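Local coordinates for Es1 family protein (Ehrlichia chaffeensis, PDB 3L3B), which is of unproven function but, as an Es1 protein of the DJ-1/PfpI family with an amidotransferase-like domain, may take part in isoprenoid biosynthesis, at residues V45-E50 and L226-M231; S39-A44 and A90-G95; A27-G32 and Y98-I103. All coordinates share one frame; numbering follows the deposited sequence.

Interaction 1. Residues V45-E50 and L226-M231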
ATOM      1  N   VAL B  45       3.138  -2.843   1.966  1.00  7.11           N
ATOM      2  CA  VAL B  45       3.096  -3.309   0.593  1.00  7.75           C
ATOM      3  C   VAL B  45       4.492  -3.747   0.149  1.00  8.59           C
ATOM      4  O   VAL B  45       4.624  -4.795  -0.486  1.00  8.77           O
ATOM      5  CB  VAL B  45       2.518  -2.244  -0.378  1.00  7.89           C
ATOM      6  CG1 VAL B  45       2.768  -2.620  -1.870  1.00  7.40           C
ATOM      7  CG2 VAL B  45       1.030  -2.072  -0.089  1.00  8.65           C
ATOM      8  N   LEU B  46       5.527  -2.972   0.510  1.00  8.22           N
ATOM      9  CA  LEU B  46       6.890  -3.253   0.035  1.00  7.95           C
ATOM     10  C   LEU B  46       7.479  -4.518   0.699  1.00  8.48           C
ATOM     11  O   LEU B  46       8.243  -5.277   0.060  1.00  9.33           O
ATOM     12  CB  LEU B  46       7.784  -2.017   0.175  1.00  7.73           C
ATOM     13  CG  LEU B  46       7.407  -0.761  -0.612  1.00 10.31           C
ATOM     14  CD1 LEU B  46       8.293   0.413  -0.196  1.00 10.65           C
ATOM     15  CD2 LEU B  46       7.453  -1.000  -2.105  1.00 11.83           C
ATOM     16  N   VAL B  47       7.126  -4.733   1.963  1.00  8.00           N
ATOM     17  CA  VAL B  47       7.444  -5.972   2.676  1.00  8.84           C
ATOM     18  C   VAL B  47       6.798  -7.174   1.936  1.00  9.57           C
ATOM     19  O   VAL B  47       7.462  -8.174   1.682  1.00 10.26           O
ATOM     20  CB  VAL B  47       6.987  -5.915   4.120  1.00  7.83           C
ATOM     21  CG1 VAL B  47       6.822  -7.346   4.719  1.00  8.25           C
ATOM     22  CG2 VAL B  47       7.965  -5.087   4.946  1.00 10.88           C
ATOM     23  N   MET B  48       5.526  -7.076   1.583  1.00  9.00           N
ATOM     24  CA  MET B  48       4.843  -8.172   0.877  1.00  9.13           C
ATOM     25  C   MET B  48       5.388  -8.395  -0.536  1.00  9.86           C
ATOM     26  O   MET B  48       5.508  -9.538  -0.966  1.00 10.38           O
ATOM     27  CB  MET B  48       3.337  -7.910   0.783  1.00 10.37           C
ATOM     28  CG  MET B  48       2.647  -7.847   2.106  1.00  9.89           C
ATOM     29  SD  MET B  48       0.853  -7.718   1.936  1.00 15.08           S
ATOM     30  CE  MET B  48       0.704  -6.047   1.352  1.00 14.75           C
ATOM     31  N   LEU B  49       5.735  -7.315  -1.247  1.00  9.34           N
ATOM     32  CA  LEU B  49       6.354  -7.403  -2.585  1.00  9.78           C
ATOM     33  C   LEU B  49       7.681  -8.157  -2.527  1.00  9.39           C
ATOM     34  O   LEU B  49       7.881  -9.126  -3.253  1.00  9.14           O
ATOM     35  CB  LEU B  49       6.547  -6.004  -3.181  1.00  9.79           C
ATOM     36  CG  LEU B  49       7.302  -5.814  -4.488  1.00 10.95           C
ATOM     37  CD1 LEU B  49       6.532  -6.425  -5.606  1.00  9.53           C
ATOM     38  CD2 LEU B  49       7.577  -4.360  -4.762  1.00 10.31           C
ATOM     39  N   GLU B  50       8.567  -7.749  -1.628  1.00  9.11           N
ATOM     40  CA  GLU B  50       9.868  -8.413  -1.464  1.00  9.29           C
ATOM     41  C   GLU B  50       9.817  -9.828  -0.901  1.00  8.34           C
ATOM     42  O   GLU B  50      10.614 -10.668  -1.293  1.00  8.91           O
ATOM     43  CB  GLU B  50      10.803  -7.525  -0.640  1.00 10.18           C
ATOM     44  CG  GLU B  50      11.101  -6.220  -1.384  1.00 12.58           C
ATOM     45  CD  GLU B  50      11.813  -6.512  -2.702  1.00 17.52           C
ATOM     46  OE1 GLU B  50      11.191  -6.336  -3.770  1.00 21.77           O
ATOM     47  OE2 GLU B  50      12.965  -6.981  -2.668  1.00 15.54           O
ATOM     48  N   LEU B 226      14.568   0.484  -0.972  1.00 10.69           N
ATOM     49  CA  LEU B 226      15.902  -0.100  -1.008  1.00 10.40           C
ATOM     50  C   LEU B 226      16.268  -0.688   0.341  1.00 10.06           C
ATOM     51  O   LEU B 226      16.823  -1.784   0.424  1.00  9.23           O
ATOM     52  CB  LEU B 226      16.922   0.930  -1.442  1.00 10.18           C
ATOM     53  CG  LEU B 226      16.899   1.288  -2.909  1.00 10.78           C
ATOM     54  CD1 LEU B 226      18.003   2.285  -3.170  1.00 12.11           C
ATOM     55  CD2 LEU B 226      17.000   0.038  -3.827  1.00 11.08           C
ATOM     56  N   GLY B 227      15.905   0.015   1.411  1.00 10.01           N
ATOM     57  CA  GLY B 227      16.160  -0.484   2.735  1.00  9.47           C
ATOM     58  C   GLY B 227      15.350  -1.724   3.075  1.00  9.46           C
ATOM     59  O   GLY B 227      15.857  -2.625   3.662  1.00 10.24           O
ATOM     60  N   ILE B 228      14.073  -1.764   2.718  1.00  9.92           N
ATOM     61  CA  ILE B 228      13.208  -2.930   2.970  1.00  9.77           C
ATOM     62  C   ILE B 228      13.673  -4.122   2.161  1.00  9.91           C
ATOM     63  O   ILE B 228      13.637  -5.244   2.623  1.00 11.61           O
ATOM     64  CB  ILE B 228      11.703  -2.599   2.617  1.00  9.57           C
ATOM     65  CG1 ILE B 228      11.172  -1.667   3.685  1.00  8.71           C
ATOM     66  CG2 ILE B 228      10.875  -3.870   2.518  1.00 10.22           C
ATOM     67  CD1 ILE B 228       9.804  -0.963   3.407  1.00 10.32           C
ATOM     68  N   GLN B 229      14.083  -3.877   0.933  1.00 10.98           N
ATOM     69  CA  GLN B 229      14.622  -4.925   0.078  1.00 12.24           C
ATOM     70  C   GLN B 229      15.872  -5.574   0.732  1.00 12.26           C
ATOM     71  O   GLN B 229      16.019  -6.786   0.731  1.00 11.06           O
ATOM     72  CB  GLN B 229      14.958  -4.340  -1.291  1.00 12.57           C
ATOM     73  CG  GLN B 229      15.646  -5.299  -2.246  1.00 15.78           C
ATOM     74  CD  GLN B 229      15.941  -4.649  -3.574  1.00 16.86           C
ATOM     75  OE1 GLN B 229      16.963  -3.993  -3.741  1.00 18.92           O
ATOM     76  NE2 GLN B 229      15.041  -4.821  -4.518  1.00 20.31           N
ATOM     77  N   ASP B 230      16.740  -4.761   1.318  1.00 12.55           N
ATOM     78  CA  ASP B 230      17.930  -5.295   1.972  1.00 11.62           C
ATOM     79  C   ASP B 230      17.605  -6.113   3.233  1.00 11.30           C
ATOM     80  O   ASP B 230      18.251  -7.118   3.519  1.00  9.47           O
ATOM     81  CB  ASP B 230      18.861  -4.173   2.362  1.00 12.28           C
ATOM     82  CG  ASP B 230      20.245  -4.700   2.747  1.00 12.34           C
ATOM     83  OD1 ASP B 230      20.628  -4.597   3.938  1.00 14.99           O
ATOM     84  OD2 ASP B 230      20.902  -5.283   1.863  1.00 13.22           O
ATOM     85  N   MET B 231      16.598  -5.664   3.979  1.00 10.18           N
ATOM     86  CA  MET B 231      16.199  -6.350   5.172  1.00 10.10           C
ATOM     87  C   MET B 231      15.673  -7.758   4.864  1.00  9.34           C
ATOM     88  O   MET B 231      16.132  -8.728   5.442  1.00  9.02           O
ATOM     89  CB  MET B 231      15.141  -5.528   5.904  1.00  9.95           C
ATOM     90  CG  MET B 231      14.895  -6.094   7.246  1.00 10.36           C
ATOM     91  SD  MET B 231      13.573  -5.335   8.120  1.00 12.99           S
ATOM     92  CE  MET B 231      12.168  -6.069   7.312  1.00 10.32           C
TER
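Apolar contact centres on Ile228, whose two branches meet different parts of the helical segment 45-50. Its CD1 lies 4.0 Å from Leu46 CB, the two side chains crossing at about a right angle; Leu46 also touches Leu49 of the second subunit. The other branch, CG2, is 4.0 Å from Val47 CG2 and also rests 3.9 Å from Leu46 O. With CG2 anti to the backbone N and CG1 beside it (chi1 -72°), Ile228 spreads over both neighbours at once.

Glu50 and Gln229 meet without a hydrogen bond. Glu50 OE2 comes to 3.2 Å from Gln229 CG, touching the aliphatic part of an extended side chain. Its carboxylate plane is turned 54° from the amide plane. The stronger partner of Glu50 OE2 is Arg53 NE, in a salt bridge about one turn farther along.

The short axes come within 9.4 Å and cross at -44°, the two N-to-C directions running broadly alike. Helices 41-53 and 221-238 thus pack side by side against the central sheet: Val47 reaches Val112 of strand 110-113, and Ile228 reaches Cys212 of strand 209-212.

Interaction 2. Residues S39-A44 and A90-G95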
ATOM      1  N   SER B  39      -0.769   0.567  10.450  1.00  9.85           N
ATOM      2  CA  SER B  39       0.467   0.276   9.732  1.00  9.08           C
ATOM      3  C   SER B  39       0.722   1.228   8.592  1.00  9.39           C
ATOM      4  O   SER B  39      -0.203   1.611   7.860  1.00  7.78           O
ATOM      5  CB  SER B  39       0.422  -1.136   9.146  1.00  9.31           C
ATOM      6  OG  SER B  39       0.471  -2.110  10.147  1.00  9.45           O
ATOM      7  N   GLU B  40       1.995   1.556   8.403  1.00  9.75           N
ATOM      8  CA  GLU B  40       2.464   2.331   7.248  1.00 10.30           C
ATOM      9  C   GLU B  40       2.210   1.465   6.004  1.00  9.75           C
ATOM     10  O   GLU B  40       2.695   0.350   5.856  1.00 10.07           O
ATOM     11  CB  GLU B  40       3.949   2.641   7.421  1.00 11.24           C
ATOM     12  CG  GLU B  40       4.435   3.983   6.873  1.00 12.45           C
ATOM     13  CD  GLU B  40       4.130   4.156   5.447  1.00 18.91           C
ATOM     14  OE1 GLU B  40       3.734   5.306   5.066  1.00 18.89           O
ATOM     15  OE2 GLU B  40       4.268   3.131   4.712  1.00 19.57           O
ATOM     16  N   ILE B  41       1.355   1.959   5.158  1.00  9.40           N
ATOM     17  CA  ILE B  41       0.830   1.201   4.003  1.00  9.38           C
ATOM     18  C   ILE B  41       1.943   0.911   3.006  1.00  9.10           C
ATOM     19  O   ILE B  41       1.991  -0.191   2.480  1.00  9.03           O
ATOM     20  CB  ILE B  41      -0.312   1.957   3.346  1.00  8.47           C
ATOM     21  CG1 ILE B  41      -1.545   2.049   4.253  1.00 11.14           C
ATOM     22  CG2 ILE B  41      -0.664   1.370   1.959  1.00 11.06           C
ATOM     23  CD1 ILE B  41      -2.554   3.140   3.737  1.00 10.52           C
ATOM     24  N   ARG B  42       2.850   1.862   2.763  1.00  8.84           N
ATOM     25  CA  ARG B  42       3.912   1.624   1.799  1.00  9.42           C
ATOM     26  C   ARG B  42       4.883   0.578   2.313  1.00  8.88           C
ATOM     27  O   ARG B  42       5.233  -0.339   1.586  1.00  9.22           O
ATOM     28  CB  ARG B  42       4.626   2.912   1.427  1.00  9.36           C
ATOM     29  CG  ARG B  42       3.685   3.871   0.769  1.00 13.17           C
ATOM     30  CD  ARG B  42       4.157   5.272   0.983  1.00 14.40           C
ATOM     31  NE  ARG B  42       3.190   6.215   0.460  1.00 15.05           N
ATOM     32  CZ  ARG B  42       3.510   7.349  -0.147  1.00 14.09           C
ATOM     33  NH1 ARG B  42       4.775   7.704  -0.297  1.00 12.44           N
ATOM     34  NH2 ARG B  42       2.544   8.134  -0.565  1.00 15.11           N
ATOM     35  N   GLU B  43       5.258   0.686   3.573  1.00  7.91           N
ATOM     36  CA  GLU B  43       6.102  -0.328   4.208  1.00  9.52           C
ATOM     37  C   GLU B  43       5.486  -1.723   4.158  1.00  9.52           C
ATOM     38  O   GLU B  43       6.208  -2.737   3.898  1.00  9.73           O
ATOM     39  CB  GLU B  43       6.487   0.041   5.643  1.00  9.54           C
ATOM     40  CG  GLU B  43       7.204   1.366   5.760  1.00 11.74           C
ATOM     41  CD  GLU B  43       7.452   1.808   7.221  1.00 13.88           C
ATOM     42  OE1 GLU B  43       7.133   1.051   8.196  1.00 13.72           O
ATOM     43  OE2 GLU B  43       7.943   2.951   7.385  1.00 12.68           O
ATOM     44  N   ALA B  44       4.191  -1.818   4.412  1.00  7.74           N
ATOM     45  CA  ALA B  44       3.540  -3.131   4.359  1.00  7.93           C
ATOM     46  C   ALA B  44       3.526  -3.657   2.944  1.00  8.01           C
ATOM     47  O   ALA B  44       3.839  -4.798   2.738  1.00  9.30           O
ATOM     48  CB  ALA B  44       2.135  -3.101   4.892  1.00  8.05           C
ATOM     49  N   ALA B  90      -7.378  -5.783   7.003  1.00  7.41           N
ATOM     50  CA  ALA B  90      -7.854  -6.535   5.852  1.00  8.18           C
ATOM     51  C   ALA B  90      -7.777  -5.747   4.523  1.00  8.30           C
ATOM     52  O   ALA B  90      -7.756  -6.368   3.454  1.00  8.37           O
ATOM     53  CB  ALA B  90      -9.335  -7.041   6.090  1.00  8.73           C
ATOM     54  N   ARG B  91      -7.739  -4.406   4.582  1.00  7.36           N
ATOM     55  CA  ARG B  91      -7.509  -3.597   3.389  1.00  7.72           C
ATOM     56  C   ARG B  91      -6.149  -3.877   2.813  1.00  7.94           C
ATOM     57  O   ARG B  91      -6.042  -4.186   1.662  1.00  9.41           O
ATOM     58  CB  ARG B  91      -7.708  -2.105   3.665  1.00  7.11           C
ATOM     59  CG  ARG B  91      -9.179  -1.814   4.082  1.00  6.86           C
ATOM     60  CD  ARG B  91      -9.440  -0.407   4.631  1.00  6.58           C
ATOM     61  NE  ARG B  91     -10.885  -0.258   4.855  1.00  6.28           N
ATOM     62  CZ  ARG B  91     -11.770   0.095   3.903  1.00  5.64           C
ATOM     63  NH1 ARG B  91     -11.338   0.403   2.692  1.00  8.11           N
ATOM     64  NH2 ARG B  91     -13.077   0.128   4.174  1.00  7.26           N
ATOM     65  N   ILE B  92      -5.106  -3.799   3.620  1.00  9.17           N
ATOM     66  CA  ILE B  92      -3.766  -4.058   3.190  1.00  9.16           C
ATOM     67  C   ILE B  92      -3.614  -5.510   2.755  1.00 10.99           C
ATOM     68  O   ILE B  92      -2.935  -5.810   1.758  1.00 10.91           O
ATOM     69  CB  ILE B  92      -2.785  -3.736   4.341  1.00 10.63           C
ATOM     70  CG1 ILE B  92      -2.689  -2.229   4.547  1.00 11.31           C
ATOM     71  CG2 ILE B  92      -1.363  -4.264   4.060  1.00 10.66           C
ATOM     72  CD1 ILE B  92      -1.720  -1.823   5.696  1.00 11.03           C
ATOM     73  N   ALA B  93      -4.267  -6.408   3.487  1.00 10.16           N
ATOM     74  CA  ALA B  93      -4.187  -7.839   3.208  1.00 10.63           C
ATOM     75  C   ALA B  93      -5.093  -8.300   2.091  1.00  9.92           C
ATOM     76  O   ALA B  93      -5.110  -9.493   1.814  1.00 10.49           O
ATOM     77  CB  ALA B  93      -4.532  -8.667   4.517  1.00  8.55           C
ATOM     78  N   ARG B  94      -5.845  -7.395   1.448  1.00 10.72           N
ATOM     79  CA  ARG B  94      -6.846  -7.781   0.439  1.00 10.69           C
ATOM     80  C   ARG B  94      -7.736  -8.924   0.993  1.00 12.05           C
ATOM     81  O   ARG B  94      -8.109  -9.874   0.265  1.00 11.22           O
ATOM     82  CB  ARG B  94      -6.180  -8.225  -0.864  1.00 10.92           C
ATOM     83  CG  ARG B  94      -5.580  -7.069  -1.711  1.00 13.57           C
ATOM     84  CD  ARG B  94      -4.958  -7.599  -3.018  1.00 14.40           C
ATOM     85  NE  ARG B  94      -5.909  -8.394  -3.828  1.00 14.41           N
ATOM     86  CZ  ARG B  94      -6.805  -7.904  -4.686  1.00 17.73           C
ATOM     87  NH1 ARG B  94      -6.900  -6.601  -4.937  1.00 15.63           N
ATOM     88  NH2 ARG B  94      -7.606  -8.731  -5.336  1.00 16.10           N
ATOM     89  N   GLY B  95      -8.098  -8.823   2.275  1.00 12.14           N
ATOM     90  CA  GLY B  95      -9.065  -9.747   2.879  1.00 12.52           C
ATOM     91  C   GLY B  95      -8.414 -10.898   3.605  1.00 12.95           C
ATOM     92  O   GLY B  95      -9.024 -11.501   4.466  1.00 13.81           O
TER
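Ser39, Ile41 and Ala44 meet Ile92 through aliphatic atoms alone, so no flat group faces another across the contact, and the planar groups work at its margins. Within the α/β fold of the DJ-1/PfpI family, the contact joins the start of helix 41-53, where Glu40 is the N-cap, to the end of helix 85-92. The carboxylate of Glu40 is engaged at both oxygens: OE2 caps its own helix, while OE1 reaches out of the chain to a salt bridge with Arg94 of the second subunit. Arg91 uses NE for Glu88, NH2 for Asp37 of the second subunit and NH1 for the carbonyl of Cys33, also of the second subunit.

In the cap, Glu43 N donates to Glu40 OE2 over 2.9 Å in a nearly straight bond (166°), arriving close to the line of the C-O bond. A weak second bond runs from Arg42 N to the same oxygen, strongly bent at 117°.

Between the segments, Ile92 carries the contact. Its extended CG1 branch ends with CD1 4.1 Å from Ser39 CB and likewise 4.1 Å from Ile41 CG1, which it passes at a slant. Its CG2 branch is pressed to Ala44 CB at 3.8 Å. All four residues are buried at the dimer interface, where Ile41 packs on Ile41 of the second subunit. Helix 85-92 ends in a Schellman motif, Arg94 having positive phi. Two bonds run back into the last turn: Arg94 N reaches Arg91 O, and Gly95 N reaches Ala90 O at 2.7 Å.

Interaction 3. Residues A27-G32 and Y98-I103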
ATOM      1  N   ALA B  27       5.081 -14.744   8.600  1.00  9.23           N
ATOM      2  CA  ALA B  27       3.955 -14.030   9.183  1.00 10.13           C
ATOM      3  C   ALA B  27       4.219 -12.524   9.035  1.00 10.85           C
ATOM      4  O   ALA B  27       5.384 -12.096   9.011  1.00 10.18           O
ATOM      5  CB  ALA B  27       3.774 -14.395  10.658  1.00 10.65           C
ATOM      6  N   VAL B  28       3.159 -11.733   8.874  1.00 10.60           N
ATOM      7  CA  VAL B  28       3.261 -10.269   8.817  1.00 10.77           C
ATOM      8  C   VAL B  28       2.233  -9.747   9.778  1.00 10.99           C
ATOM      9  O   VAL B  28       1.057 -10.125   9.663  1.00 12.09           O
ATOM     10  CB  VAL B  28       2.998  -9.711   7.392  1.00 12.12           C
ATOM     11  CG1 VAL B  28       3.018  -8.132   7.366  1.00 12.16           C
ATOM     12  CG2 VAL B  28       4.002 -10.323   6.398  1.00 11.67           C
ATOM     13  N   ILE B  29       2.647  -8.900  10.727  1.00  9.41           N
ATOM     14  CA  ILE B  29       1.735  -8.367  11.706  1.00  9.30           C
ATOM     15  C   ILE B  29       1.411  -6.920  11.341  1.00  9.99           C
ATOM     16  O   ILE B  29       2.292  -6.092  11.144  1.00  9.42           O
ATOM     17  CB  ILE B  29       2.269  -8.464  13.141  1.00 10.33           C
ATOM     18  CG1 ILE B  29       2.376  -9.940  13.543  1.00 10.18           C
ATOM     19  CG2 ILE B  29       1.335  -7.725  14.074  1.00 11.69           C
ATOM     20  CD1 ILE B  29       3.134 -10.244  14.853  1.00 11.21           C
ATOM     21  N   LEU B  30       0.121  -6.639  11.308  1.00  8.95           N
ATOM     22  CA  LEU B  30      -0.391  -5.352  10.954  1.00  9.54           C
ATOM     23  C   LEU B  30      -1.182  -4.719  12.106  1.00 10.58           C
ATOM     24  O   LEU B  30      -1.715  -5.408  13.018  1.00 10.04           O
ATOM     25  CB  LEU B  30      -1.305  -5.550   9.740  1.00 10.06           C
ATOM     26  CG  LEU B  30      -0.714  -6.136   8.460  1.00  9.73           C
ATOM     27  CD1 LEU B  30      -1.795  -6.256   7.386  1.00 11.78           C
ATOM     28  CD2 LEU B  30       0.398  -5.201   7.957  1.00  9.62           C
ATOM     29  N   ALA B  31      -1.234  -3.388  12.072  1.00 10.25           N
ATOM     30  CA  ALA B  31      -1.828  -2.629  13.152  1.00 10.21           C
ATOM     31  C   ALA B  31      -2.943  -1.710  12.687  1.00  9.82           C
ATOM     32  O   ALA B  31      -3.330  -0.865  13.463  1.00  8.42           O
ATOM     33  CB  ALA B  31      -0.761  -1.787  13.884  1.00 10.28           C
ATOM     34  N   GLY B  32      -3.430  -1.861  11.442  1.00 10.18           N
ATOM     35  CA  GLY B  32      -4.455  -1.002  10.894  1.00  9.58           C
ATOM     36  C   GLY B  32      -4.020  -0.641   9.470  1.00  9.80           C
ATOM     37  O   GLY B  32      -3.182  -1.292   8.883  1.00 10.53           O
ATOM     38  N   TYR B  98      -5.845 -12.644   9.408  1.00 12.58           N
ATOM     39  CA  TYR B  98      -6.296 -13.613  10.402  1.00 13.46           C
ATOM     40  C   TYR B  98      -6.132 -13.001  11.788  1.00 13.67           C
ATOM     41  O   TYR B  98      -5.250 -12.192  12.018  1.00 13.10           O
ATOM     42  CB  TYR B  98      -5.437 -14.893  10.292  1.00 14.82           C
ATOM     43  CG  TYR B  98      -5.547 -15.644   8.956  1.00 18.18           C
ATOM     44  CD1 TYR B  98      -6.139 -16.921   8.890  1.00 23.05           C
ATOM     45  CD2 TYR B  98      -5.064 -15.084   7.773  1.00 22.73           C
ATOM     46  CE1 TYR B  98      -6.251 -17.616   7.671  1.00 25.44           C
ATOM     47  CE2 TYR B  98      -5.196 -15.755   6.532  1.00 26.76           C
ATOM     48  CZ  TYR B  98      -5.776 -17.025   6.495  1.00 28.67           C
ATOM     49  OH  TYR B  98      -5.868 -17.687   5.289  1.00 30.46           O
ATOM     50  N   ASP B  99      -6.970 -13.396  12.727  1.00 14.30           N
ATOM     51  CA  ASP B  99      -6.832 -12.961  14.108  1.00 14.57           C
ATOM     52  C   ASP B  99      -5.490 -13.436  14.638  1.00 14.93           C
ATOM     53  O   ASP B  99      -5.110 -14.591  14.438  1.00 15.43           O
ATOM     54  CB  ASP B  99      -8.003 -13.496  14.943  1.00 15.47           C
ATOM     55  CG  ASP B  99      -8.026 -12.943  16.407  1.00 16.63           C
ATOM     56  OD1 ASP B  99      -6.986 -12.680  17.005  1.00 15.98           O
ATOM     57  OD2 ASP B  99      -9.139 -12.767  16.942  1.00 23.70           O
ATOM     58  N   ILE B 100      -4.762 -12.541  15.302  1.00 14.56           N
ATOM     59  CA  ILE B 100      -3.404 -12.830  15.760  1.00 15.18           C
ATOM     60  C   ILE B 100      -3.437 -13.868  16.866  1.00 15.94           C
ATOM     61  O   ILE B 100      -2.473 -14.558  17.085  1.00 14.99           O
ATOM     62  CB  ILE B 100      -2.722 -11.580  16.302  1.00 15.35           C
ATOM     63  CG1 ILE B 100      -1.203 -11.785  16.313  1.00 15.78           C
ATOM     64  CG2 ILE B 100      -3.283 -11.226  17.685  1.00 15.29           C
ATOM     65  CD1 ILE B 100      -0.432 -10.531  16.679  1.00 18.71           C
ATOM     66  N   GLU B 101      -4.570 -14.003  17.536  1.00 18.00           N
ATOM     67  CA  GLU B 101      -4.686 -15.033  18.578  1.00 19.34           C
ATOM     68  C   GLU B 101      -4.660 -16.430  17.919  1.00 20.25           C
ATOM     69  O   GLU B 101      -4.440 -17.426  18.614  1.00 20.92           O
ATOM     70  CB  GLU B 101      -5.965 -14.820  19.406  1.00 20.14           C
ATOM     71  N   GLN B 102      -4.896 -16.489  16.595  1.00 20.51           N
ATOM     72  CA  GLN B 102      -4.904 -17.748  15.796  1.00 20.66           C
ATOM     73  C   GLN B 102      -3.528 -18.183  15.224  1.00 20.09           C
ATOM     74  O   GLN B 102      -3.419 -19.245  14.617  1.00 20.75           O
ATOM     75  CB  GLN B 102      -5.916 -17.638  14.627  1.00 20.74           C
ATOM     76  N   ILE B 103      -2.488 -17.383  15.412  1.00 18.98           N
ATOM     77  CA  ILE B 103      -1.186 -17.671  14.815  1.00 17.72           C
ATOM     78  C   ILE B 103      -0.587 -18.959  15.362  1.00 17.01           C
ATOM     79  O   ILE B 103      -0.568 -19.168  16.559  1.00 16.49           O
ATOM     80  CB  ILE B 103      -0.187 -16.502  15.024  1.00 17.73           C
ATOM     81  CG1 ILE B 103       1.089 -16.707  14.217  1.00 16.94           C
ATOM     82  CG2 ILE B 103       0.157 -16.298  16.485  1.00 17.06           C
ATOM     83  CD1 ILE B 103       1.740 -15.355  13.801  1.00 13.97           C
TER
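The backbones of Ala27 and Ile29 stay well clear of those of Ile103 and Ile100, the nearest pair of CA atoms, Ile29 and Ile100, being 7.9 Å apart, and no hydrogen bond joins the segments. Both segments belong to the mainly parallel sheet of the α/β sandwich of the DJ-1/PfpI family, with strand order 3-2-1-4-5 over its first five strands. In it, strand 56-62 separates strand 24-29 from the edge strand 97-99. After leaving that edge strand, segment 98-103 makes a 3-10 turn, and the side chains of Ile100 and Ile103 bridge the gap from the face of the sheet.

Two small apolar contacts carry the meeting. Ile29 CD1 touches Ile100 CD1 at 4.0 Å, methyl against methyl at the ends of the longer branches, with the two side chains crossing at about a right angle. Ile29 starts out across the contact rather than into it, and its extended CG1 branch brings the methyl to the neighbour. Ile100 reaches inward by placing CG1 opposite the backbone N (chi1 -161°), at the cost of putting CG2 between the N and the carbonyl carbon.

Farther along, Ile103 uses the same branch: its CD1 lies 3.9 Å from Ala27 CB, the one side-chain atom that alanine can offer.

Ile100 and Ile103 direct their side chains from the turn onto the sheet, between it and helix 138-149, whose Phe147 touches both Ala27 and Ile103.

The turn is organised from Asp99. Its carbonyl O accepts from Gln102 N at 2.9 Å. In an Asx turn, Asp99 OD1 takes the N-H of Glu101 at 2.8 Å, nearly straight at 166°, on the anti side and 32° out of the carboxylate plane.

Helix 41-53 serves interactions 1 and 2, whose centres lie 13 Å apart; they touch where Met48 CE packs 3.7 Å from Ile92 O and Ile228 CD1 3.8 Å from Glu43 CA. Interactions 2 and 3, with centres 12 Å apart, join through Ser39 OG, a probable hydrogen-bond partner of Ala31 N at 2.9 Å, and through Ile92 CD1, 3.5 Å from Gly32 O. Interactions 1 and 3 do not touch. Glu43 packs on Cys158, which follows strand 154-157 and, as in DJ-1 relatives, is probably the reactive cysteine; interaction 2 thus lies beside the probable active site, interaction 1 only at one remove through Ile228 on Glu43, and both touch the second subunit.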